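StiE protein (Stigmatella aurantiaca, PDB 6ECX) is a modular polyketide synthase, represented here by its O-methyltransferase domain, which binds S-adenosylmethionine as the methyl donor for O-methylation during polyketide synthesis. Local coordinates at residues 97-102 and 125-130; 102-107 and 139-144; 87-92 and 111-116; 151-156 and 176-181. All blocks are in the same frame, centred on the assembly; numbering follows the deposited sequence.

Interaction 1: 97-102 and 125-130. With SAM (S-adenosylmethionine), chain B.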
# COMPACT_ATOMS: atom_id res chain seq x y z
N CYS A 97 -0.33 -8.76 -3.86
CA CYS A 97 -1.77 -8.80 -3.62
C CYS A 97 -2.17 -9.37 -2.26
O CYS A 97 -3.38 -9.45 -1.99
CB CYS A 97 -2.45 -9.58 -4.75
SG CYS A 97 -1.96 -11.32 -4.92
N GLY A 98 -1.23 -9.73 -1.39
CA GLY A 98 -1.59 -10.14 -0.04
C GLY A 98 -2.59 -11.30 -0.02
O GLY A 98 -2.37 -12.36 -0.62
N HIS A 99 -3.70 -11.10 0.70
CA HIS A 99 -4.78 -12.08 0.79
C HIS A 99 -5.89 -11.82 -0.23
O HIS A 99 -6.97 -12.41 -0.11
CB HIS A 99 -5.37 -12.10 2.20
CG HIS A 99 -4.42 -12.58 3.25
ND1 HIS A 99 -3.49 -13.58 3.01
CD2 HIS A 99 -4.24 -12.21 4.54
CE1 HIS A 99 -2.79 -13.79 4.11
NE2 HIS A 99 -3.22 -12.97 5.05
N GLY A 100 -5.65 -10.94 -1.19
CA GLY A 100 -6.55 -10.75 -2.31
C GLY A 100 -7.76 -9.87 -2.06
O GLY A 100 -8.60 -9.74 -2.96
N SER A 101 -7.85 -9.23 -0.89
CA SER A 101 -9.04 -8.45 -0.55
C SER A 101 -9.29 -7.31 -1.55
O SER A 101 -10.42 -7.08 -1.99
CB SER A 101 -8.91 -7.89 0.87
OG SER A 101 -8.79 -8.96 1.80
N ASP A 102 -8.23 -6.58 -1.92
CA ASP A 102 -8.39 -5.46 -2.85
C ASP A 102 -8.89 -5.93 -4.21
O ASP A 102 -9.81 -5.34 -4.78
CB ASP A 102 -7.07 -4.72 -2.98
CG ASP A 102 -6.74 -3.91 -1.74
OD1 ASP A 102 -7.58 -3.09 -1.32
OD2 ASP A 102 -5.64 -4.09 -1.18
N ALA A 125 -0.76 -17.12 -2.03
CA ALA A 125 -1.34 -17.46 -3.33
C ALA A 125 -2.47 -18.48 -3.18
O ALA A 125 -3.55 -18.32 -3.76
CB ALA A 125 -0.26 -18.02 -4.26
N GLU A 126 -2.24 -19.53 -2.41
CA GLU A 126 -3.29 -20.52 -2.14
C GLU A 126 -4.52 -19.86 -1.55
O GLU A 126 -5.65 -20.14 -1.96
CB GLU A 126 -2.76 -21.61 -1.20
CG GLU A 126 -1.64 -22.42 -1.77
CD GLU A 126 -1.02 -23.35 -0.74
OE1 GLU A 126 -1.54 -23.41 0.40
OE2 GLU A 126 -0.04 -24.03 -1.08
N VAL A 127 -4.32 -18.98 -0.57
CA VAL A 127 -5.45 -18.29 0.05
C VAL A 127 -6.19 -17.45 -0.99
O VAL A 127 -7.42 -17.54 -1.13
CB VAL A 127 -4.98 -17.43 1.23
CG1 VAL A 127 -6.11 -16.55 1.75
CG2 VAL A 127 -4.42 -18.33 2.34
N CYS A 128 -5.46 -16.60 -1.72
CA CYS A 128 -6.08 -15.79 -2.75
C CYS A 128 -6.94 -16.63 -3.69
O CYS A 128 -8.11 -16.32 -3.92
CB CYS A 128 -5.02 -15.04 -3.54
SG CYS A 128 -4.28 -13.69 -2.60
N LYS A 129 -6.37 -17.71 -4.23
CA LYS A 129 -7.12 -18.54 -5.17
C LYS A 129 -8.38 -19.10 -4.53
O LYS A 129 -9.44 -19.14 -5.17
CB LYS A 129 -6.24 -19.67 -5.70
CG LYS A 129 -5.11 -19.19 -6.61
CD LYS A 129 -4.25 -20.35 -7.09
CE LYS A 129 -3.24 -19.89 -8.14
NZ LYS A 129 -2.32 -20.99 -8.55
N GLN A 130 -8.30 -19.52 -3.27
CA GLN A 130 -9.48 -20.10 -2.64
C GLN A 130 -10.55 -19.05 -2.43
O GLN A 130 -11.73 -19.26 -2.75
CB GLN A 130 -9.10 -20.77 -1.32
CG GLN A 130 -10.29 -21.17 -0.45
CD GLN A 130 -10.78 -20.03 0.43
OE1 GLN A 130 -11.98 -19.75 0.50
NE2 GLN A 130 -9.85 -19.37 1.11
N SAM B . -1.35 -5.10 -0.88
CA SAM B . -1.84 -6.05 0.12
C SAM B . -2.73 -5.35 1.14
O SAM B . -2.74 -4.12 1.18
OXT SAM B . -3.44 -5.97 1.93
CB SAM B . -0.66 -6.72 0.81
CG SAM B . 0.39 -5.77 1.35
SD SAM B . 1.62 -6.68 2.33
CE SAM B . 2.10 -5.41 3.53
C5' SAM B . 3.01 -6.83 1.18
C4' SAM B . 2.73 -7.81 0.03
O4' SAM B . 3.68 -7.71 -1.01
C3' SAM B . 2.72 -9.28 0.43
O3' SAM B . 1.57 -9.84 -0.18
C2' SAM B . 3.96 -9.87 -0.23
O2' SAM B . 3.83 -11.23 -0.61
C1' SAM B . 4.06 -8.99 -1.47
N9 SAM B . 5.39 -8.92 -2.11
C8 SAM B . 6.56 -8.54 -1.51
N7 SAM B . 7.55 -8.56 -2.44
C5 SAM B . 7.03 -8.97 -3.62
C6 SAM B . 7.59 -9.17 -4.87
N6 SAM B . 8.89 -8.97 -5.09
N1 SAM B . 6.79 -9.59 -5.92
C2 SAM B . 5.44 -9.80 -5.72
N3 SAM B . 4.90 -9.60 -4.47
C4 SAM B . 5.67 -9.19 -3.43
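Cys128 SG reaches into the turn made by residues 97-100 and touches it at several points. It lies 3.1 Å from Gly98 O and 3.4 Å from Gly100 N. This is close packing with no hydrogen bond assigned, and Gly98 O is buried without a partner in the model. Cys97 SG comes up to the same sulfur, with 4.0 Å between Cys97 SG and Cys128 SG. The two thiols are in van der Waals contact and form no disulfide. The first torsion of Cys128 (chi1 -73°) sets SG beside its own backbone N and turns it into the turn. Toward the partly exposed side, Val127 CG1 approaches the His99 ring obliquely, 4.2 Å from His99 ND1.

The turn itself is type II' and is closed by a bond of 2.8 Å from Gly100 N to Cys97 O. Both glycines have positive phi. Their bare CA positions let the cofactor lie close at Gly98 and Cys128 SG close at Gly100. Gly98 N gives a weak hydrogen bond to O3' of S-adenosylmethionine, 3.1 Å long and bent to 125°. Gly100 is the N-cap residue of the following helix. Asp102, in its first turn, forms a salt bridge with Arg77, and its OD2 is 3.7 Å from atom O of the cofactor.

This is the glycine-rich loop of a Rossmann-like methyltransferase. It leads from strand 91-94 into helix 101-109. Helix 122-134 packs against it through Val127 and Cys128, and Cys128 also touches Ile143 of strand 141-145. Arg131 of the same helix bonds to His99 O and Ser101 OG.

Interaction 2: 102-107 and 139-144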
# COMPACT_ATOMS: atom_id res chain seq x y z
N ASP A 102 -8.23 -6.58 -1.92
CA ASP A 102 -8.39 -5.46 -2.85
C ASP A 102 -8.89 -5.93 -4.21
O ASP A 102 -9.81 -5.34 -4.78
CB ASP A 102 -7.07 -4.72 -2.98
CG ASP A 102 -6.74 -3.91 -1.74
OD1 ASP A 102 -7.58 -3.09 -1.32
OD2 ASP A 102 -5.64 -4.09 -1.18
N LEU A 103 -8.32 -7.03 -4.73
CA LEU A 103 -8.79 -7.56 -6.01
C LEU A 103 -10.22 -8.07 -5.91
O LEU A 103 -11.02 -7.87 -6.83
CB LEU A 103 -7.89 -8.70 -6.48
CG LEU A 103 -6.46 -8.31 -6.88
CD1 LEU A 103 -5.65 -9.56 -7.18
CD2 LEU A 103 -6.49 -7.38 -8.06
N ILE A 104 -10.54 -8.76 -4.82
CA ILE A 104 -11.88 -9.33 -4.68
C ILE A 104 -12.93 -8.23 -4.56
O ILE A 104 -14.00 -8.30 -5.18
CB ILE A 104 -11.90 -10.28 -3.48
CG1 ILE A 104 -11.14 -11.59 -3.81
CG2 ILE A 104 -13.34 -10.52 -3.03
CD1 ILE A 104 -10.90 -12.48 -2.61
N ILE A 105 -12.65 -7.21 -3.74
CA ILE A 105 -13.59 -6.11 -3.57
C ILE A 105 -13.82 -5.40 -4.91
O ILE A 105 -14.96 -5.10 -5.28
CB ILE A 105 -13.09 -5.14 -2.49
CG1 ILE A 105 -13.22 -5.79 -1.11
CG2 ILE A 105 -13.83 -3.81 -2.55
CD1 ILE A 105 -12.49 -5.03 -0.02
N LEU A 106 -12.74 -5.13 -5.64
CA LEU A 106 -12.87 -4.51 -6.96
C LEU A 106 -13.69 -5.40 -7.90
O LEU A 106 -14.61 -4.93 -8.57
CB LEU A 106 -11.49 -4.22 -7.54
CG LEU A 106 -10.72 -3.10 -6.84
CD1 LEU A 106 -9.31 -2.99 -7.38
CD2 LEU A 106 -11.43 -1.75 -7.03
N GLY A 107 -13.40 -6.71 -7.91
CA GLY A 107 -14.10 -7.61 -8.81
C GLY A 107 -15.57 -7.77 -8.46
O GLY A 107 -16.43 -7.89 -9.35
N ASN A 139 -13.27 -16.53 -12.92
CA ASN A 139 -13.19 -16.22 -14.34
C ASN A 139 -12.63 -14.85 -14.61
O ASN A 139 -12.22 -14.58 -15.75
CB ASN A 139 -14.57 -16.37 -14.98
CG ASN A 139 -15.15 -17.71 -14.73
OD1 ASN A 139 -16.23 -17.85 -14.15
ND2 ASN A 139 -14.42 -18.74 -15.14
N ARG A 140 -12.59 -13.97 -13.60
CA ARG A 140 -12.07 -12.64 -13.78
C ARG A 140 -10.80 -12.33 -12.98
O ARG A 140 -10.15 -11.32 -13.29
CB ARG A 140 -13.14 -11.59 -13.44
CG ARG A 140 -14.46 -11.86 -14.18
CD ARG A 140 -15.34 -10.62 -14.19
NE ARG A 140 -16.20 -10.55 -13.02
CZ ARG A 140 -16.10 -9.65 -12.05
NH1 ARG A 140 -16.95 -9.70 -11.03
NH2 ARG A 140 -15.15 -8.70 -12.09
N ILE A 141 -10.43 -13.14 -11.99
CA ILE A 141 -9.25 -12.86 -11.16
C ILE A 141 -8.29 -14.04 -11.28
O ILE A 141 -8.66 -15.18 -10.97
CB ILE A 141 -9.63 -12.61 -9.70
CG1 ILE A 141 -10.61 -11.44 -9.59
CG2 ILE A 141 -8.38 -12.33 -8.83
CD1 ILE A 141 -10.94 -11.09 -8.16
N ARG A 142 -7.05 -13.78 -11.69
CA ARG A 142 -6.00 -14.80 -11.67
C ARG A 142 -4.94 -14.42 -10.64
O ARG A 142 -4.59 -13.24 -10.50
CB ARG A 142 -5.35 -14.98 -13.04
CG ARG A 142 -6.29 -15.36 -14.17
CD ARG A 142 -5.52 -15.42 -15.48
NE ARG A 142 -4.88 -14.15 -15.81
CZ ARG A 142 -4.06 -14.00 -16.84
NH1 ARG A 142 -3.79 -15.04 -17.62
NH2 ARG A 142 -3.51 -12.82 -17.11
N ILE A 143 -4.44 -15.43 -9.94
CA ILE A 143 -3.43 -15.28 -8.90
C ILE A 143 -2.18 -16.05 -9.32
O ILE A 143 -2.28 -17.18 -9.80
CB ILE A 143 -3.93 -15.79 -7.54
CG1 ILE A 143 -5.26 -15.12 -7.17
CG2 ILE A 143 -2.87 -15.57 -6.46
CD1 ILE A 143 -5.11 -13.60 -6.91
N PHE A 144 -1.02 -15.44 -9.11
CA PHE A 144 0.24 -16.10 -9.44
C PHE A 144 1.23 -15.89 -8.30
O PHE A 144 1.32 -14.79 -7.75
CB PHE A 144 0.87 -15.56 -10.73
CG PHE A 144 -0.03 -15.64 -11.94
CD1 PHE A 144 -0.94 -14.62 -12.22
CD2 PHE A 144 0.08 -16.70 -12.83
CE1 PHE A 144 -1.74 -14.67 -13.35
CE2 PHE A 144 -0.73 -16.76 -13.96
CZ PHE A 144 -1.64 -15.75 -14.23
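The apolar part of the contact centres on Ile141, whose CD1 lies against the turn of helix at Leu103 and Ile104. Ile141 CD1 is 3.5 Å from Leu103 O and 4.0 Å from Ile104 CA. Its extended chain carries this methyl out to the helix backbone. Leu103 answers with CD1, which is 4.2 Å from Ile141 CG2 and 4.1 Å from Ile143 CD1. One leucine methyl thus meets branches of two isoleucines from the same face of the strand. With no side chain, Gly107 lets Ile141 CD1 and the arginine approach the helix backbone.

The polar part is one carbonyl held by one guanidinium. Arg140 bends at chi3 (-88°) and brings its edge to Gly107 O. The bond from Arg140 NH1 to Gly107 O is nearly straight at 164°. It is modelled at 2.5 Å, unusually short, so the exact length is doubtful. A weak second bond comes from Arg140 NH2 to the same oxygen at 3.1 Å. The oxygen is in the guanidinium plane, but NH1 sits above the plane of the carbonyl. Arg140 NH2 also bonds to Leu113 O, so the arginine ties the helix to the chain leading into strand 114-119.

Helix 102-107 and strand 141-144 run nearly antiparallel, at 170°, with their axes 10.0 Å apart. Such a helix lying on the parallel part of the sheet, its direction opposed to the strands, is characteristic of the Rossmann-like fold of class I methyltransferases.

Interaction 3: 87-92 and 111-116; sequences SAIKNV and EHLKLD
The His112 ring meets the 87-92 segment at its edge, where Ile89 O lies close to the ring plane. His112 NE2 is 3.0 Å from Ile89 O; its hydrogen bond is with Leu86 O. One face of the ring carries Leu113 CG, offset toward the rim. The first torsion of His112 (chi1 63°) puts the ring between its backbone N and carbonyl carbon and swings it toward residues 87-89. The two segments lead into the parallel strands 91-94 and 114-119 of a beta-alpha-beta unit of the Rossmann-like fold, with helix 101-109 as the crossover between them.

Three backbone bonds hold the strands in register. Lys114 N donates to Lys90 O, Val92 N to Lys114 O, and Asp116 N to Val92 O, all at 2.9 to 3.0 Å. Asn91 pairs with Lys114 and Val92 with Leu115.

The two faces of this pair differ. On the Val92 and Leu115 face the side chains lie side by side, with Val92 CB 3.7 Å from Leu115 CD2. Helix 101-109 packs there, through Leu103 and Leu106 on Leu115. Leu113 CD2 extends the apolar patch, 3.8 Å from Ile89 CG2. On the other face Asn91 and Lys114 run alongside each other, and Asn91 OD1 sits 3.6 Å from Lys114 CB. Asp116 has its partners outside the pair, a salt bridge to Arg142 and a hydrogen bond to Tyr157.

Lys90 bends at chi2 (54°) to bring its amine back across the gap. Lys90 NZ gives a 2.9 Å bond to His112 O, in the plane of that carbonyl.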
# COMPACT_ATOMS: atom_id res chain seq x y z
N SER A 87 -15.47 2.53 -13.74
CA SER A 87 -16.31 2.17 -14.88
C SER A 87 -15.56 2.29 -16.20
O SER A 87 -15.97 1.67 -17.19
CB SER A 87 -17.58 3.05 -14.92
OG SER A 87 -17.26 4.38 -15.27
N ALA A 88 -14.47 3.06 -16.22
CA ALA A 88 -13.73 3.34 -17.45
C ALA A 88 -12.58 2.36 -17.67
O ALA A 88 -12.04 2.28 -18.78
CB ALA A 88 -13.17 4.77 -17.40
N ILE A 89 -12.21 1.64 -16.66
CA ILE A 89 -11.06 0.76 -16.65
C ILE A 89 -11.51 -0.65 -16.99
O ILE A 89 -12.65 -1.04 -16.72
CB ILE A 89 -10.39 0.88 -15.27
CG1 ILE A 89 -9.53 2.16 -15.27
CG2 ILE A 89 -9.62 -0.37 -14.85
CD1 ILE A 89 -9.20 2.63 -13.90
N LYS A 90 -10.62 -1.41 -17.64
CA LYS A 90 -10.88 -2.81 -17.95
C LYS A 90 -10.03 -3.77 -17.13
O LYS A 90 -10.57 -4.69 -16.52
CB LYS A 90 -10.68 -3.07 -19.44
CG LYS A 90 -10.98 -4.51 -19.84
CD LYS A 90 -12.38 -4.92 -19.40
CE LYS A 90 -12.79 -6.26 -19.99
NZ LYS A 90 -14.26 -6.47 -19.80
N ASN A 91 -8.70 -3.57 -17.11
CA ASN A 91 -7.76 -4.56 -16.60
C ASN A 91 -6.95 -3.97 -15.44
O ASN A 91 -6.46 -2.85 -15.56
CB ASN A 91 -6.81 -5.01 -17.72
CG ASN A 91 -7.56 -5.59 -18.92
OD1 ASN A 91 -8.20 -6.63 -18.81
ND2 ASN A 91 -7.48 -4.91 -20.07
N VAL A 92 -6.79 -4.76 -14.36
CA VAL A 92 -6.14 -4.33 -13.12
C VAL A 92 -5.02 -5.30 -12.78
O VAL A 92 -5.18 -6.52 -12.89
CB VAL A 92 -7.15 -4.26 -11.94
CG1 VAL A 92 -6.46 -3.75 -10.63
CG2 VAL A 92 -8.39 -3.42 -12.30
N GLU A 111 -18.33 -5.64 -12.20
CA GLU A 111 -18.35 -6.95 -12.84
C GLU A 111 -17.60 -6.99 -14.15
O GLU A 111 -17.25 -8.08 -14.61
CB GLU A 111 -19.80 -7.40 -13.06
CG GLU A 111 -20.56 -7.66 -11.77
CD GLU A 111 -21.86 -8.42 -11.98
OE1 GLU A 111 -21.81 -9.54 -12.52
OE2 GLU A 111 -22.92 -7.88 -11.62
N HIS A 112 -17.33 -5.84 -14.77
CA HIS A 112 -16.63 -5.85 -16.04
C HIS A 112 -15.12 -6.03 -15.89
O HIS A 112 -14.45 -6.36 -16.87
CB HIS A 112 -16.89 -4.53 -16.78
CG HIS A 112 -16.36 -3.33 -16.05
ND1 HIS A 112 -16.96 -2.82 -14.91
CD2 HIS A 112 -15.30 -2.53 -16.30
CE1 HIS A 112 -16.29 -1.76 -14.50
NE2 HIS A 112 -15.27 -1.57 -15.32
N LEU A 113 -14.56 -5.81 -14.69
CA LEU A 113 -13.11 -5.80 -14.52
C LEU A 113 -12.51 -7.20 -14.65
O LEU A 113 -13.12 -8.20 -14.27
CB LEU A 113 -12.72 -5.24 -13.15
CG LEU A 113 -13.04 -3.78 -12.80
CD1 LEU A 113 -12.61 -3.51 -11.37
CD2 LEU A 113 -12.35 -2.82 -13.79
N LYS A 114 -11.29 -7.25 -15.19
CA LYS A 114 -10.40 -8.41 -15.16
C LYS A 114 -9.17 -8.03 -14.35
O LYS A 114 -8.56 -6.99 -14.60
CB LYS A 114 -9.97 -8.82 -16.58
CG LYS A 114 -11.11 -9.06 -17.56
CD LYS A 114 -11.48 -10.54 -17.65
CE LYS A 114 -12.55 -10.81 -18.70
NZ LYS A 114 -12.86 -12.26 -18.82
N LEU A 115 -8.80 -8.87 -13.38
CA LEU A 115 -7.76 -8.48 -12.42
C LEU A 115 -6.78 -9.63 -12.20
O LEU A 115 -7.19 -10.78 -12.08
CB LEU A 115 -8.37 -8.06 -11.07
CG LEU A 115 -9.58 -7.10 -11.11
CD1 LEU A 115 -10.92 -7.87 -11.17
CD2 LEU A 115 -9.56 -6.21 -9.92
N ASP A 116 -5.49 -9.31 -12.20
CA ASP A 116 -4.45 -10.28 -11.90
C ASP A 116 -3.69 -9.86 -10.66
O ASP A 116 -3.49 -8.66 -10.42
CB ASP A 116 -3.47 -10.43 -13.08
CG ASP A 116 -4.15 -10.97 -14.33
OD1 ASP A 116 -5.00 -11.87 -14.16
OD2 ASP A 116 -3.87 -10.50 -15.46

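Interaction 4: 151-156 and 176-181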
# COMPACT_ATOMS: atom_id res chain seq x y z
N ASP A 151 9.43 -11.32 -12.80
CA ASP A 151 8.46 -11.96 -13.69
C ASP A 151 7.59 -10.90 -14.34
O ASP A 151 6.92 -10.13 -13.63
CB ASP A 151 7.57 -12.93 -12.92
CG ASP A 151 8.34 -14.12 -12.38
OD1 ASP A 151 9.07 -14.77 -13.16
OD2 ASP A 151 8.22 -14.40 -11.16
N ASP A 152 7.57 -10.88 -15.67
CA ASP A 152 6.69 -9.95 -16.37
C ASP A 152 5.25 -10.13 -15.93
O ASP A 152 4.78 -11.26 -15.73
CB ASP A 152 6.80 -10.16 -17.88
CG ASP A 152 7.97 -9.42 -18.49
OD1 ASP A 152 8.74 -8.80 -17.72
OD2 ASP A 152 8.11 -9.43 -19.73
N PHE A 153 4.55 -9.01 -15.74
CA PHE A 153 3.12 -9.07 -15.53
C PHE A 153 2.46 -9.73 -16.74
O PHE A 153 2.98 -9.65 -17.86
CB PHE A 153 2.57 -7.67 -15.28
CG PHE A 153 3.16 -7.00 -14.07
CD1 PHE A 153 3.28 -7.70 -12.87
CD2 PHE A 153 3.60 -5.68 -14.13
CE1 PHE A 153 3.82 -7.08 -11.74
CE2 PHE A 153 4.15 -5.06 -13.01
CZ PHE A 153 4.25 -5.76 -11.81
N PRO A 154 1.34 -10.43 -16.55
CA PRO A 154 0.80 -11.30 -17.61
C PRO A 154 -0.29 -10.64 -18.45
O PRO A 154 -1.37 -11.20 -18.66
CB PRO A 154 0.25 -12.49 -16.82
CG PRO A 154 -0.23 -11.87 -15.54
CD PRO A 154 0.69 -10.69 -15.25
N GLY A 155 -0.02 -9.43 -18.93
CA GLY A 155 -1.01 -8.73 -19.72
C GLY A 155 -0.69 -7.24 -19.79
O GLY A 155 0.38 -6.79 -19.37
N MET A 156 -1.66 -6.50 -20.32
CA MET A 156 -1.56 -5.06 -20.50
C MET A 156 -2.70 -4.43 -19.71
O MET A 156 -3.87 -4.75 -19.94
CB MET A 156 -1.62 -4.70 -21.99
CG MET A 156 -1.42 -3.23 -22.29
SD MET A 156 0.19 -2.62 -21.77
CE MET A 156 1.28 -3.54 -22.86
N PHE A 176 9.75 -1.10 -11.73
CA PHE A 176 9.07 -0.02 -12.44
C PHE A 176 9.18 -0.15 -13.95
O PHE A 176 8.30 0.32 -14.67
CB PHE A 176 9.56 1.34 -11.93
CG PHE A 176 8.84 1.78 -10.68
CD1 PHE A 176 9.24 1.32 -9.43
CD2 PHE A 176 7.69 2.54 -10.76
CE1 PHE A 176 8.55 1.66 -8.29
CE2 PHE A 176 6.99 2.89 -9.60
CZ PHE A 176 7.41 2.44 -8.38
N SER A 177 10.20 -0.85 -14.44
CA SER A 177 10.22 -1.23 -15.85
C SER A 177 9.08 -2.20 -16.16
O SER A 177 8.38 -2.05 -17.17
CB SER A 177 11.58 -1.86 -16.19
OG SER A 177 11.55 -2.56 -17.42
N ASN A 178 8.88 -3.19 -15.29
CA ASN A 178 7.76 -4.12 -15.45
C ASN A 178 6.42 -3.38 -15.43
O ASN A 178 5.51 -3.71 -16.19
CB ASN A 178 7.82 -5.17 -14.33
CG ASN A 178 7.02 -6.42 -14.65
OD1 ASN A 178 6.47 -6.57 -15.75
ND2 ASN A 178 6.99 -7.35 -13.69
N ILE A 179 6.27 -2.39 -14.55
CA ILE A 179 5.03 -1.63 -14.51
C ILE A 179 4.84 -0.88 -15.83
O ILE A 179 3.78 -0.97 -16.47
CB ILE A 179 5.03 -0.66 -13.31
CG1 ILE A 179 4.92 -1.43 -11.99
CG2 ILE A 179 3.86 0.34 -13.45
CD1 ILE A 179 5.17 -0.59 -10.74
N ASP A 180 5.87 -0.15 -16.25
CA ASP A 180 5.84 0.60 -17.50
C ASP A 180 5.47 -0.29 -18.69
O ASP A 180 4.54 0.01 -19.44
CB ASP A 180 7.21 1.27 -17.72
CG ASP A 180 7.24 2.15 -18.95
OD1 ASP A 180 6.16 2.45 -19.49
OD2 ASP A 180 8.36 2.54 -19.36
N ARG A 181 6.18 -1.40 -18.87
CA ARG A 181 5.97 -2.20 -20.07
C ARG A 181 4.59 -2.85 -20.12
O ARG A 181 4.19 -3.33 -21.19
CB ARG A 181 7.08 -3.27 -20.16
CG ARG A 181 8.45 -2.64 -20.44
CD ARG A 181 9.60 -3.66 -20.53
NE ARG A 181 9.90 -4.28 -19.25
CZ ARG A 181 9.55 -5.52 -18.93
NH1 ARG A 181 8.91 -6.27 -19.81
NH2 ARG A 181 9.86 -6.01 -17.73
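Residues 151-156 form an irregular, mostly extended loop, with an inverse gamma turn at Pro154, and the loop passes helix segment 176-181 with Asp152 nearest Asn178.

Asn178 uses both ends of its amide on the loop backbone. Its ND2 bonds to Asp151 O at 2.8 Å, from above the carbonyl plane. Its OD1 accepts Phe153 N at 3.1 Å, in plane and on a lone pair, with an N-H angle of 165°. ND2 has a further acceptor in Ser148 O. These bonds fix the rotation of the amide, and so its tilt against the Phe153 ring, which stacks on it with the planes 10° apart. ND2 lies 3.5 Å above the ring plane, over its centre. CG of Asn178 stands anti to the backbone N (chi1 -160°), which sends the amide out from the helix to the loop. The ring continues to Ile179, where Phe153 CE2 is 3.8 Å from Ile179 CG1.

Nearer the surface, Arg181 and Asp152 form a salt bridge, its shortest bond 3.0 Å from Arg181 NH2 to Asp152 OD1. Two weaker bonds come from NH1. Arg181 NE bonds to Ser177 OG one turn back, which fixes the guanidinium from its other end.

The loop follows Asp147 and Ser148, which bind S-adenosylmethionine. The contact thus joins the cofactor-binding loop after strand 141-145 to a helix of the Rossmann-like methyltransferase fold.

Overall arrangement
Interactions 1, 2 and 3 interlock along the chain, their segments alternating, while interaction 4 follows after them in series. Helix 101-109 carries one segment of interactions 1 and 2, which share Asp102 and have centres about 8 Å apart. Interactions 2 and 3 lie about 9 Å apart between centres, at neighbouring strands of one sheet, 141-145 and 114-119. They are tied by the salt bridge of Arg142 with Asp116. Interaction 4 stands about 17 Å from interactions 2 and 3, between centres, and meets both at Pro154. Interactions 1 and 4 are about 20 Å apart between centres and do not touch. Interaction 1 touches the cofactor, and interaction 4 lies next to Asp147 and Ser148, which bind it.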